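Long-range contacts in twin-arginine translocation pathway signal protein (Burkholderia phytofirmans, PDB 2RJO), which probably serves as a periplasmic sugar-binding protein of a bacterial uptake system, holding beta-D-galactopyranose in the cleft between its two lobes: residues L65-P71 with Y90-N96; P71-A75 with I145-V149; A176-S180 with A204-M208. All blocks are in the same frame, centred on the assembly; numbering follows the deposited sequence.

Interaction 1. Residues L65-P71 with Y90-N96. With GAL (beta-D-galactopyranose), chain B.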
ATOM      1  N   LEU A  65     -13.257   4.719 -20.045  1.00 19.34           N
ATOM      2  CA  LEU A  65     -12.422   3.933 -19.147  1.00 18.42           C
ATOM      3  C   LEU A  65     -12.549   4.315 -17.670  1.00 19.35           C
ATOM      4  O   LEU A  65     -12.795   5.473 -17.331  1.00 20.09           O
ATOM      5  CB  LEU A  65     -10.961   4.074 -19.602  1.00 19.28           C
ATOM      6  CG  LEU A  65      -9.801   3.645 -18.696  1.00 17.29           C
ATOM      7  CD1 LEU A  65      -9.679   2.138 -18.655  1.00 16.02           C
ATOM      8  CD2 LEU A  65      -8.504   4.250 -19.228  1.00 17.32           C
ATOM      9  N   VAL A  66     -12.384   3.321 -16.805  1.00 18.07           N
ATOM     10  CA  VAL A  66     -12.424   3.516 -15.363  1.00 18.00           C
ATOM     11  C   VAL A  66     -11.096   2.986 -14.830  1.00 17.41           C
ATOM     12  O   VAL A  66     -10.832   1.786 -14.871  1.00 17.13           O
ATOM     13  CB  VAL A  66     -13.576   2.737 -14.699  1.00 18.44           C
ATOM     14  CG1 VAL A  66     -13.488   2.871 -13.184  1.00 17.80           C
ATOM     15  CG2 VAL A  66     -14.912   3.272 -15.187  1.00 17.02           C
ATOM     16  N   LEU A  67     -10.270   3.895 -14.331  1.00 16.75           N
ATOM     17  CA  LEU A  67      -8.952   3.551 -13.825  1.00 15.94           C
ATOM     18  C   LEU A  67      -8.775   3.606 -12.307  1.00 17.38           C
ATOM     19  O   LEU A  67      -9.192   4.566 -11.659  1.00 15.64           O
ATOM     20  CB  LEU A  67      -7.927   4.474 -14.477  1.00 15.15           C
ATOM     21  CG  LEU A  67      -6.476   4.298 -14.046  1.00 15.94           C
ATOM     22  CD1 LEU A  67      -5.985   2.952 -14.535  1.00 15.28           C
ATOM     23  CD2 LEU A  67      -5.635   5.413 -14.613  1.00 13.13           C
ATOM     24  N   ASN A  68      -8.159   2.565 -11.751  1.00 17.14           N
ATOM     25  CA  ASN A  68      -7.859   2.500 -10.320  1.00 18.02           C
ATOM     26  C   ASN A  68      -6.343   2.403 -10.278  1.00 18.24           C
ATOM     27  O   ASN A  68      -5.783   1.337 -10.536  1.00 19.84           O
ATOM     28  CB  ASN A  68      -8.480   1.261  -9.670  1.00 18.59           C
ATOM     29  CG  ASN A  68      -8.211   1.200  -8.176  1.00 20.84           C
ATOM     30  OD1 ASN A  68      -7.909   2.216  -7.559  1.00 17.18           O
ATOM     31  ND2 ASN A  68      -8.339   0.012  -7.587  1.00 18.82           N
ATOM     32  N   VAL A  69      -5.682   3.510  -9.955  1.00 17.47           N
ATOM     33  CA  VAL A  69      -4.223   3.547  -9.962  1.00 17.17           C
ATOM     34  C   VAL A  69      -3.488   3.910  -8.674  1.00 17.49           C
ATOM     35  O   VAL A  69      -3.915   4.772  -7.904  1.00 18.03           O
ATOM     36  CB  VAL A  69      -3.730   4.515 -11.075  1.00 18.10           C
ATOM     37  CG1 VAL A  69      -4.302   5.913 -10.831  1.00 17.63           C
ATOM     38  CG2 VAL A  69      -2.206   4.566 -11.112  1.00 19.91           C
ATOM     39  N   ASP A  70      -2.363   3.233  -8.475  1.00 17.68           N
ATOM     40  CA  ASP A  70      -1.462   3.435  -7.344  1.00 18.31           C
ATOM     41  C   ASP A  70      -0.268   4.128  -8.025  1.00 19.04           C
ATOM     42  O   ASP A  70       0.614   3.461  -8.558  1.00 19.12           O
ATOM     43  CB  ASP A  70      -1.029   2.070  -6.781  1.00 17.39           C
ATOM     44  CG  ASP A  70      -0.080   2.180  -5.586  1.00 18.78           C
ATOM     45  OD1 ASP A  70       0.668   3.177  -5.476  1.00 18.52           O
ATOM     46  OD2 ASP A  70      -0.069   1.247  -4.754  1.00 20.46           O
ATOM     47  N   PRO A  71      -0.247   5.477  -8.043  1.00 19.61           N
ATOM     48  CA  PRO A  71       0.844   6.231  -8.672  1.00 21.97           C
ATOM     49  C   PRO A  71       2.237   5.837  -8.192  1.00 22.98           C
ATOM     50  O   PRO A  71       2.488   5.773  -6.990  1.00 23.44           O
ATOM     51  CB  PRO A  71       0.503   7.680  -8.324  1.00 20.23           C
ATOM     52  CG  PRO A  71      -0.982   7.668  -8.319  1.00 18.26           C
ATOM     53  CD  PRO A  71      -1.275   6.401  -7.536  1.00 18.92           C
ATOM     54  N   TYR A  90     -12.845   8.182 -15.732  1.00 21.32           N
ATOM     55  CA  TYR A  90     -12.971   8.311 -14.282  1.00 20.84           C
ATOM     56  C   TYR A  90     -11.802   7.602 -13.611  1.00 21.00           C
ATOM     57  O   TYR A  90     -11.450   6.481 -13.989  1.00 21.11           O
ATOM     58  CB  TYR A  90     -14.293   7.700 -13.829  1.00 22.88           C
ATOM     59  CG  TYR A  90     -15.492   8.509 -14.267  1.00 23.38           C
ATOM     60  CD1 TYR A  90     -16.098   9.405 -13.396  1.00 21.21           C
ATOM     61  CD2 TYR A  90     -15.960   8.452 -15.583  1.00 23.15           C
ATOM     62  CE1 TYR A  90     -17.129  10.234 -13.812  1.00 21.98           C
ATOM     63  CE2 TYR A  90     -16.998   9.285 -16.014  1.00 22.69           C
ATOM     64  CZ  TYR A  90     -17.574  10.177 -15.115  1.00 22.28           C
ATOM     65  OH  TYR A  90     -18.578  11.031 -15.514  1.00 22.15           O
ATOM     66  N   VAL A  91     -11.207   8.240 -12.608  1.00 20.35           N
ATOM     67  CA  VAL A  91     -10.050   7.648 -11.950  1.00 20.13           C
ATOM     68  C   VAL A  91     -10.053   7.732 -10.432  1.00 20.55           C
ATOM     69  O   VAL A  91     -10.528   8.705  -9.848  1.00 20.86           O
ATOM     70  CB  VAL A  91      -8.757   8.319 -12.457  1.00 21.69           C
ATOM     71  CG1 VAL A  91      -8.767   9.801 -12.079  1.00 22.35           C
ATOM     72  CG2 VAL A  91      -7.532   7.624 -11.875  1.00 21.00           C
ATOM     73  N   THR A  92      -9.502   6.698  -9.810  1.00 19.81           N
ATOM     74  CA  THR A  92      -9.388   6.617  -8.362  1.00 21.16           C
ATOM     75  C   THR A  92      -7.902   6.453  -8.057  1.00 20.64           C
ATOM     76  O   THR A  92      -7.210   5.685  -8.720  1.00 21.84           O
ATOM     77  CB  THR A  92     -10.175   5.404  -7.802  1.00 22.14           C
ATOM     78  OG1 THR A  92     -11.571   5.720  -7.779  1.00 23.82           O
ATOM     79  CG2 THR A  92      -9.719   5.056  -6.384  1.00 24.08           C
ATOM     80  N   THR A  93      -7.421   7.187  -7.061  1.00 22.02           N
ATOM     81  CA  THR A  93      -6.014   7.127  -6.673  1.00 21.17           C
ATOM     82  C   THR A  93      -5.817   6.357  -5.374  1.00 19.78           C
ATOM     83  O   THR A  93      -6.671   6.379  -4.495  1.00 18.47           O
ATOM     84  CB  THR A  93      -5.426   8.549  -6.511  1.00 20.04           C
ATOM     85  OG1 THR A  93      -5.216   9.121  -7.805  1.00 24.95           O
ATOM     86  CG2 THR A  93      -4.099   8.501  -5.786  1.00 28.00           C
ATOM     87  N   ILE A  94      -4.680   5.681  -5.266  1.00 19.42           N
ATOM     88  CA  ILE A  94      -4.354   4.909  -4.076  1.00 19.24           C
ATOM     89  C   ILE A  94      -2.959   5.270  -3.574  1.00 19.92           C
ATOM     90  O   ILE A  94      -2.005   5.247  -4.342  1.00 20.19           O
ATOM     91  CB  ILE A  94      -4.345   3.388  -4.365  1.00 18.60           C
ATOM     92  CG1 ILE A  94      -5.614   2.973  -5.112  1.00 17.13           C
ATOM     93  CG2 ILE A  94      -4.247   2.618  -3.058  1.00 18.18           C
ATOM     94  CD1 ILE A  94      -6.870   3.085  -4.283  1.00 17.86           C
ATOM     95  N   TRP A  95      -2.848   5.609  -2.293  1.00 20.78           N
ATOM     96  CA  TRP A  95      -1.556   5.915  -1.680  1.00 19.69           C
ATOM     97  C   TRP A  95      -0.824   7.212  -2.033  1.00 20.25           C
ATOM     98  O   TRP A  95      -0.673   8.085  -1.185  1.00 21.03           O
ATOM     99  CB  TRP A  95      -0.569   4.757  -1.921  1.00 17.78           C
ATOM    100  CG  TRP A  95      -0.857   3.463  -1.171  1.00 17.47           C
ATOM    101  CD1 TRP A  95      -0.971   2.217  -1.711  1.00 18.39           C
ATOM    102  CD2 TRP A  95      -1.057   3.302   0.244  1.00 16.50           C
ATOM    103  NE1 TRP A  95      -1.235   1.289  -0.727  1.00 18.26           N
ATOM    104  CE2 TRP A  95      -1.291   1.927   0.480  1.00 16.40           C
ATOM    105  CE3 TRP A  95      -1.062   4.182   1.329  1.00 16.33           C
ATOM    106  CZ2 TRP A  95      -1.529   1.419   1.760  1.00 15.17           C
ATOM    107  CZ3 TRP A  95      -1.303   3.669   2.610  1.00 16.73           C
ATOM    108  CH2 TRP A  95      -1.531   2.306   2.806  1.00 15.49           C
ATOM    109  N   ASN A  96      -0.355   7.328  -3.274  1.00 19.32           N
ATOM    110  CA  ASN A  96       0.445   8.487  -3.682  1.00 19.49           C
ATOM    111  C   ASN A  96      -0.222   9.615  -4.470  1.00 20.34           C
ATOM    112  O   ASN A  96      -0.893   9.385  -5.472  1.00 21.24           O
ATOM    113  CB  ASN A  96       1.670   8.008  -4.481  1.00 19.56           C
ATOM    114  CG  ASN A  96       2.488   6.958  -3.751  1.00 19.78           C
ATOM    115  OD1 ASN A  96       2.981   7.186  -2.651  1.00 20.36           O
ATOM    116  ND2 ASN A  96       2.638   5.794  -4.371  1.00 22.12           N
TER
HETATM  117  C1  GAL B 368       3.981  -0.860  -2.285  1.00 19.20           C
HETATM  118  C2  GAL B 368       3.865  -1.127  -0.767  1.00 17.63           C
HETATM  119  C3  GAL B 368       2.542  -0.515  -0.256  1.00 19.02           C
HETATM  120  C4  GAL B 368       2.555   0.996  -0.544  1.00 18.98           C
HETATM  121  C5  GAL B 368       2.708   1.162  -2.082  1.00 20.12           C
HETATM  122  C6  GAL B 368       2.733   2.642  -2.406  1.00 18.74           C
HETATM  123  O1  GAL B 368       5.221  -1.413  -2.763  1.00 17.94           O
HETATM  124  O2  GAL B 368       3.857  -2.534  -0.527  1.00 18.75           O
HETATM  125  O3  GAL B 368       2.417  -0.720   1.150  1.00 16.35           O
HETATM  126  O4  GAL B 368       3.678   1.582   0.114  1.00 18.39           O
HETATM  127  O5  GAL B 368       3.968   0.572  -2.544  1.00 19.35           O
HETATM  128  O6  GAL B 368       2.865   2.773  -3.808  1.00 16.32           O
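Asp70 and Asn96 converge on one sugar hydroxyl through different first torsions. Asp70 CG stands opposite its backbone N (chi1 -180°), which carries the carboxylate onward past the strand end. Asn96 CG lies beside its backbone N instead (chi1 -53°), and its amide swings back to Pro71. Galactose O6 donates to Asp70 OD1 at 2.8 Å. Asn96 ND2 adds a weak bond to the same O6 at 3.1 Å. Asn96 ND2 also donates to Pro71 O at 2.6 Å, nearly in line with the carbonyl but with the oxygen tilted from the amide plane. Pro71 O thereby helps fix the rotation of the amide. Asp70 OD2 reaches the edge of the Trp95 indole, 3.3 Å from Trp95 CD1, and is hydrogen-bonded to Tyr20 OH. Galactose C4 lies over one face of that indole, toward its rim; NE1 is bonded to Tyr19 OH.

Behind the site, strands 65-69 and 90-94 run parallel, their axes 6° apart. Five backbone hydrogen bonds join them, the first from Tyr90 N to Leu65 O and the last from Ile94 N to Val69 O. On one sheet face Val91 CG2 touches Leu67 CD2 at 4.0 Å and Val69 CG1 at 3.8 Å. On the other, Asn68 OD1 rests 3.4 Å from Ile94 CG1 and is buried with no polar partner. Its ND2 is held by the Leu256 and Gly257 carbonyls. With helix 74-87 the strands form a beta-alpha-beta unit, and the sugar is bound at their C-terminal ends, as in periplasmic binding proteins.

Interaction 2. Residues P71-A75 with I145-V149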
ATOM      1  N   PRO A  71      -0.247   5.477  -8.043  1.00 19.61           N
ATOM      2  CA  PRO A  71       0.844   6.231  -8.672  1.00 21.97           C
ATOM      3  C   PRO A  71       2.237   5.837  -8.192  1.00 22.98           C
ATOM      4  O   PRO A  71       2.488   5.773  -6.990  1.00 23.44           O
ATOM      5  CB  PRO A  71       0.503   7.680  -8.324  1.00 20.23           C
ATOM      6  CG  PRO A  71      -0.982   7.668  -8.319  1.00 18.26           C
ATOM      7  CD  PRO A  71      -1.275   6.401  -7.536  1.00 18.92           C
ATOM      8  N   ASN A  72       3.124   5.576  -9.149  1.00 24.46           N
ATOM      9  CA  ASN A  72       4.512   5.196  -8.874  1.00 27.51           C
ATOM     10  C   ASN A  72       5.150   6.220  -7.930  1.00 27.47           C
ATOM     11  O   ASN A  72       5.868   5.860  -7.000  1.00 27.80           O
ATOM     12  CB  ASN A  72       5.292   5.124 -10.190  1.00 27.25           C
ATOM     13  CG  ASN A  72       6.731   4.714  -9.997  1.00 29.52           C
ATOM     14  OD1 ASN A  72       7.017   3.672  -9.400  1.00 29.49           O
ATOM     15  ND2 ASN A  72       7.656   5.529 -10.516  1.00 28.53           N
ATOM     16  N   ASP A  73       4.869   7.494  -8.174  1.00 28.61           N
ATOM     17  CA  ASP A  73       5.379   8.583  -7.344  1.00 30.25           C
ATOM     18  C   ASP A  73       4.224   9.566  -7.180  1.00 28.87           C
ATOM     19  O   ASP A  73       3.285   9.568  -7.976  1.00 29.48           O
ATOM     20  CB  ASP A  73       6.578   9.281  -8.017  1.00 34.03           C
ATOM     21  CG  ASP A  73       7.893   9.072  -7.252  1.00 37.95           C
ATOM     22  OD1 ASP A  73       7.832   8.815  -6.022  1.00 37.74           O
ATOM     23  OD2 ASP A  73       8.991   9.181  -7.872  1.00 40.63           O
ATOM     24  N   SER A  74       4.288  10.395  -6.152  1.00 28.22           N
ATOM     25  CA  SER A  74       3.222  11.359  -5.907  1.00 29.36           C
ATOM     26  C   SER A  74       3.040  12.388  -7.024  1.00 28.87           C
ATOM     27  O   SER A  74       1.949  12.925  -7.199  1.00 29.50           O
ATOM     28  CB  SER A  74       3.470  12.067  -4.576  1.00 28.11           C
ATOM     29  OG  SER A  74       3.665  11.099  -3.557  1.00 26.41           O
ATOM     30  N   ALA A  75       4.098  12.655  -7.780  1.00 29.46           N
ATOM     31  CA  ALA A  75       4.027  13.620  -8.876  1.00 29.09           C
ATOM     32  C   ALA A  75       3.175  13.086 -10.021  1.00 30.59           C
ATOM     33  O   ALA A  75       2.393  13.835 -10.614  1.00 31.99           O
ATOM     34  CB  ALA A  75       5.425  13.937  -9.387  1.00 30.22           C
ATOM     35  N   ILE A 145      10.146   3.997  -1.190  1.00 21.51           N
ATOM     36  CA  ILE A 145      10.546   5.097  -2.065  1.00 21.54           C
ATOM     37  C   ILE A 145      10.423   6.425  -1.316  1.00 22.04           C
ATOM     38  O   ILE A 145       9.376   6.757  -0.771  1.00 22.18           O
ATOM     39  CB  ILE A 145       9.687   5.123  -3.354  1.00 23.22           C
ATOM     40  CG1 ILE A 145       9.952   3.847  -4.158  1.00 22.21           C
ATOM     41  CG2 ILE A 145      10.016   6.360  -4.195  1.00 22.38           C
ATOM     42  CD1 ILE A 145       9.032   3.652  -5.346  1.00 22.08           C
ATOM     43  N   PHE A 146      11.524   7.160  -1.274  1.00 22.67           N
ATOM     44  CA  PHE A 146      11.616   8.443  -0.590  1.00 26.17           C
ATOM     45  C   PHE A 146      10.391   9.360  -0.682  1.00 25.95           C
ATOM     46  O   PHE A 146       9.833   9.771   0.339  1.00 27.25           O
ATOM     47  CB  PHE A 146      12.874   9.176  -1.097  1.00 27.55           C
ATOM     48  CG  PHE A 146      12.923  10.634  -0.748  1.00 30.49           C
ATOM     49  CD1 PHE A 146      12.836  11.052   0.578  1.00 32.33           C
ATOM     50  CD2 PHE A 146      13.059  11.593  -1.752  1.00 30.89           C
ATOM     51  CE1 PHE A 146      12.885  12.424   0.900  1.00 35.12           C
ATOM     52  CE2 PHE A 146      13.109  12.955  -1.450  1.00 32.53           C
ATOM     53  CZ  PHE A 146      13.019  13.377  -0.122  1.00 34.30           C
ATOM     54  N   SER A 147       9.969   9.678  -1.899  1.00 27.25           N
ATOM     55  CA  SER A 147       8.842  10.585  -2.096  1.00 26.60           C
ATOM     56  C   SER A 147       7.419  10.045  -1.906  1.00 26.48           C
ATOM     57  O   SER A 147       6.471  10.835  -1.861  1.00 27.15           O
ATOM     58  CB  SER A 147       8.952  11.238  -3.477  1.00 27.89           C
ATOM     59  OG  SER A 147       8.957  10.257  -4.504  1.00 31.11           O
ATOM     60  N   ASN A 148       7.252   8.725  -1.812  1.00 23.32           N
ATOM     61  CA  ASN A 148       5.919   8.123  -1.626  1.00 22.28           C
ATOM     62  C   ASN A 148       5.266   8.552  -0.309  1.00 21.38           C
ATOM     63  O   ASN A 148       5.910   8.558   0.742  1.00 20.65           O
ATOM     64  CB  ASN A 148       6.021   6.592  -1.655  1.00 20.57           C
ATOM     65  CG  ASN A 148       6.056   6.030  -3.065  1.00 20.97           C
ATOM     66  OD1 ASN A 148       6.469   6.706  -4.010  1.00 22.31           O
ATOM     67  ND2 ASN A 148       5.637   4.773  -3.211  1.00 18.23           N
ATOM     68  N   VAL A 149       3.982   8.896  -0.364  1.00 20.87           N
ATOM     69  CA  VAL A 149       3.274   9.331   0.833  1.00 20.12           C
ATOM     70  C   VAL A 149       3.264   8.285   1.956  1.00 19.91           C
ATOM     71  O   VAL A 149       3.427   8.632   3.124  1.00 19.76           O
ATOM     72  CB  VAL A 149       1.833   9.734   0.505  1.00 20.73           C
ATOM     73  CG1 VAL A 149       1.122  10.216   1.758  1.00 22.35           C
ATOM     74  CG2 VAL A 149       1.834  10.841  -0.544  1.00 22.95           C
TER
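Ile145 meets the 71-75 segment with both branches. Ile145 CG2 lies 3.8 Å from Asp73 OD1, and Ile145 CD1 is 4.2 Å from Asn72 O. Ile145 also opens a type I beta turn that ends at Asn148, closed by a bond from Asn148 N to Ile145 O of 3.1 Å. Within this turn Ser147 faces Asp73 and Ser74. Its OG is modelled too close to Asp73 OD1, and the details of that pair are doubtful. Ser74 OG sits beside its own backbone N (chi1 -52°), from where it makes a weak hydrogen bond to Ser147 O at 3.3 Å. Next comes Asn148, a residue of the galactose pocket. Its side chain turns in toward Asn72 O and the Asp73 carboxylate, and the amide and carboxylate planes stand 75° apart. The amide is probably the wrong way round in the model; turned back, it may hydrogen-bond to Asn72 O or to Asp73 OD1. Asn148 occupies the N-cap position of the following helix, but its side chain makes no capping bond. Val149 begins that helix and lays Val149 CG2 against Ser74 OG at 3.5 Å. Its N-H makes a weak bond to Asn96 OD1.

The contact is small and lies near the surface. It bridges the two lobes beside the sugar. One side is the turn between strand 65-69 and helix 74-87, where Asn72 is tied to Ser47 and Arg13. The other is the loop that leads from strand 137-143 into helix 149-163.

Interaction 3. Residues A176-S180 with A204-M208. With GAL (beta-D-galactopyranose), chain B.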
ATOM      1  N   ALA A 176      14.884   1.033   0.676  1.00 20.11           N
ATOM      2  CA  ALA A 176      15.032  -0.171  -0.140  1.00 20.42           C
ATOM      3  C   ALA A 176      13.953  -0.210  -1.231  1.00 20.65           C
ATOM      4  O   ALA A 176      13.718  -1.246  -1.859  1.00 19.74           O
ATOM      5  CB  ALA A 176      14.958  -1.409   0.734  1.00 20.12           C
ATOM      6  N   ASP A 177      13.296   0.932  -1.430  1.00 21.10           N
ATOM      7  CA  ASP A 177      12.268   1.091  -2.455  1.00 22.16           C
ATOM      8  C   ASP A 177      11.194  -0.008  -2.524  1.00 22.39           C
ATOM      9  O   ASP A 177      10.843  -0.446  -3.623  1.00 20.27           O
ATOM     10  CB  ASP A 177      12.921   1.202  -3.844  1.00 22.69           C
ATOM     11  CG  ASP A 177      13.804   2.434  -3.999  1.00 25.89           C
ATOM     12  OD1 ASP A 177      13.494   3.490  -3.409  1.00 25.69           O
ATOM     13  OD2 ASP A 177      14.808   2.345  -4.741  1.00 30.23           O
ATOM     14  N   TRP A 178      10.688  -0.453  -1.373  1.00 21.95           N
ATOM     15  CA  TRP A 178       9.645  -1.496  -1.310  1.00 21.74           C
ATOM     16  C   TRP A 178      10.054  -2.867  -1.876  1.00 23.30           C
ATOM     17  O   TRP A 178       9.229  -3.780  -1.938  1.00 22.50           O
ATOM     18  CB  TRP A 178       8.399  -1.052  -2.081  1.00 19.66           C
ATOM     19  CG  TRP A 178       7.901   0.348  -1.800  1.00 19.33           C
ATOM     20  CD1 TRP A 178       7.743   1.350  -2.712  1.00 18.53           C
ATOM     21  CD2 TRP A 178       7.424   0.869  -0.547  1.00 16.95           C
ATOM     22  NE1 TRP A 178       7.191   2.456  -2.112  1.00 18.16           N
ATOM     23  CE2 TRP A 178       6.988   2.190  -0.786  1.00 17.83           C
ATOM     24  CE3 TRP A 178       7.327   0.348   0.752  1.00 15.98           C
ATOM     25  CZ2 TRP A 178       6.456   2.998   0.235  1.00 17.42           C
ATOM     26  CZ3 TRP A 178       6.797   1.153   1.767  1.00 16.81           C
ATOM     27  CH2 TRP A 178       6.371   2.463   1.498  1.00 16.11           C
ATOM     28  N   ASN A 179      11.313  -3.012  -2.281  1.00 24.76           N
ATOM     29  CA  ASN A 179      11.804  -4.243  -2.905  1.00 24.93           C
ATOM     30  C   ASN A 179      12.611  -5.156  -1.969  1.00 24.36           C
ATOM     31  O   ASN A 179      13.562  -4.707  -1.334  1.00 24.03           O
ATOM     32  CB  ASN A 179      12.646  -3.834  -4.117  1.00 26.91           C
ATOM     33  CG  ASN A 179      13.009  -4.997  -5.002  1.00 29.69           C
ATOM     34  OD1 ASN A 179      13.758  -5.885  -4.600  1.00 30.79           O
ATOM     35  ND2 ASN A 179      12.480  -5.002  -6.224  1.00 31.08           N
ATOM     36  N   SER A 180      12.243  -6.435  -1.888  1.00 23.96           N
ATOM     37  CA  SER A 180      12.963  -7.367  -1.008  1.00 24.58           C
ATOM     38  C   SER A 180      14.386  -7.599  -1.476  1.00 23.64           C
ATOM     39  O   SER A 180      15.283  -7.782  -0.663  1.00 23.38           O
ATOM     40  CB  SER A 180      12.251  -8.720  -0.937  1.00 24.71           C
ATOM     41  OG  SER A 180      12.310  -9.384  -2.183  1.00 26.01           O
ATOM     42  N   ALA A 204       9.244  -0.831   6.269  1.00 18.11           N
ATOM     43  CA  ALA A 204       8.096  -0.038   5.829  1.00 18.04           C
ATOM     44  C   ALA A 204       7.000  -0.843   5.109  1.00 17.25           C
ATOM     45  O   ALA A 204       5.906  -0.327   4.902  1.00 19.72           O
ATOM     46  CB  ALA A 204       8.567   1.129   4.953  1.00 15.95           C
ATOM     47  N   ASN A 205       7.301  -2.077   4.705  1.00 18.38           N
ATOM     48  CA  ASN A 205       6.306  -2.952   4.065  1.00 19.84           C
ATOM     49  C   ASN A 205       6.751  -4.408   4.202  1.00 20.17           C
ATOM     50  O   ASN A 205       7.876  -4.668   4.619  1.00 21.25           O
ATOM     51  CB  ASN A 205       6.072  -2.552   2.593  1.00 19.48           C
ATOM     52  CG  ASN A 205       7.112  -3.113   1.642  1.00 20.48           C
ATOM     53  OD1 ASN A 205       8.289  -3.202   1.973  1.00 21.86           O
ATOM     54  ND2 ASN A 205       6.682  -3.464   0.437  1.00 15.35           N
ATOM     55  N   ASP A 206       5.869  -5.358   3.894  1.00 20.90           N
ATOM     56  CA  ASP A 206       6.216  -6.774   4.022  1.00 20.79           C
ATOM     57  C   ASP A 206       7.343  -7.269   3.123  1.00 20.73           C
ATOM     58  O   ASP A 206       8.190  -8.042   3.564  1.00 18.32           O
ATOM     59  CB  ASP A 206       4.993  -7.670   3.780  1.00 21.51           C
ATOM     60  CG  ASP A 206       3.989  -7.609   4.915  1.00 22.97           C
ATOM     61  OD1 ASP A 206       4.298  -6.979   5.947  1.00 25.21           O
ATOM     62  OD2 ASP A 206       2.895  -8.193   4.775  1.00 22.61           O
ATOM     63  N   ASP A 207       7.345  -6.840   1.864  1.00 20.48           N
ATOM     64  CA  ASP A 207       8.368  -7.285   0.934  1.00 20.14           C
ATOM     65  C   ASP A 207       9.772  -7.018   1.479  1.00 18.83           C
ATOM     66  O   ASP A 207      10.620  -7.901   1.438  1.00 18.12           O
ATOM     67  CB  ASP A 207       8.191  -6.609  -0.429  1.00 21.24           C
ATOM     68  CG  ASP A 207       8.666  -7.483  -1.577  1.00 25.04           C
ATOM     69  OD1 ASP A 207       8.201  -8.640  -1.676  1.00 28.78           O
ATOM     70  OD2 ASP A 207       9.501  -7.028  -2.394  1.00 27.95           O
HETATM   71  N   MSE A 208      10.005  -5.815   2.002  1.00 19.67           N
HETATM   72  CA  MSE A 208      11.317  -5.467   2.547  1.00 18.68           C
HETATM   73  C   MSE A 208      11.607  -6.278   3.817  1.00 19.27           C
HETATM   74  O   MSE A 208      12.750  -6.644   4.079  1.00 22.03           O
HETATM   75  CB  MSE A 208      11.416  -3.953   2.839  1.00 17.19           C
HETATM   76  CG  MSE A 208      11.261  -3.039   1.608  1.00 14.56           C
HETATM   77 SE   MSE A 208      11.846  -1.315   1.814  1.00 10.85          SE
HETATM   78  CE  MSE A 208      10.699  -0.710   3.016  1.00 13.37           C
TER
HETATM   79  C1  GAL B 368       3.981  -0.860  -2.285  1.00 19.20           C
HETATM   80  C2  GAL B 368       3.865  -1.127  -0.767  1.00 17.63           C
HETATM   81  C3  GAL B 368       2.542  -0.515  -0.256  1.00 19.02           C
HETATM   82  C4  GAL B 368       2.555   0.996  -0.544  1.00 18.98           C
HETATM   83  C5  GAL B 368       2.708   1.162  -2.082  1.00 20.12           C
HETATM   84  C6  GAL B 368       2.733   2.642  -2.406  1.00 18.74           C
HETATM   85  O1  GAL B 368       5.221  -1.413  -2.763  1.00 17.94           O
HETATM   86  O2  GAL B 368       3.857  -2.534  -0.527  1.00 18.75           O
HETATM   87  O3  GAL B 368       2.417  -0.720   1.150  1.00 16.35           O
HETATM   88  O4  GAL B 368       3.678   1.582   0.114  1.00 18.39           O
HETATM   89  O5  GAL B 368       3.968   0.572  -2.544  1.00 19.35           O
HETATM   90  O6  GAL B 368       2.865   2.773  -3.808  1.00 16.32           O
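Ser180 N donates to Asp207 OD2 at 2.9 Å, meeting the oxygen from above the carboxylate plane. This bond joins the starts of two helices, 180-194 and 206-218, in the alpha/beta lobe built on the parallel sheet that includes strands 168-175 and 198-203. Asn179 is the N-cap of the first helix and Asn205 that of the second. Asn205 CG is set between its backbone N and carbonyl carbon (chi1 82°), which turns Asn205 OD1 back to accept from Met208 N at 3.1 Å. Asn205 ND2 serves the pocket, donating to galactose O2 at 3.1 Å. A weak, longer bond runs from Asn205 ND2 to Trp178 O at 3.5 Å. Holding both the helix end and Trp178 O should keep the amide set for the sugar.

Outward from these bonds, the Trp178 indole lies between sugar and protein. Galactose O4 sits over one face, 3.1 Å from Trp178 CZ2. The edge of the indole is met by Asn205 CG, 3.6 Å from Trp178 CE3, and by the carbonyl of Ala204; the Asn205 amide and ring planes are 66° apart. Ala204 CB packs on Trp178 CZ3 at 3.6 Å, off the ring plane. Ala204 O also accepts from Arg154, another pocket residue. Beneath the turn from Ala176 to Asn179 lies Met208, present as selenomethionine. Its chain bends at the last torsion, and Met208 SE rests 3.3 Å from Ala176 CB.

How the interactions relate
Interactions 1 and 3 are buried and lie on opposite sides of the chain's centre, one in each lobe. Both touch the galactose, yet they do not touch each other. Interaction 1 is a parallel strand pair with regular backbone bonding. Interaction 3 sets the turn leading into helix 180-194 against the start of helix 206-218, through side-chain bonds and indole packing. Interaction 2 is the surface contact, smaller and mostly polar, and it spans the lobes between the other two. It shares Pro71 with interaction 1 and touches it again through Asn96. Toward interaction 3, Ile145 and Asn148 pack on Asp177 and Trp178. This arrangement is consistent with a cleft closed around its sugar.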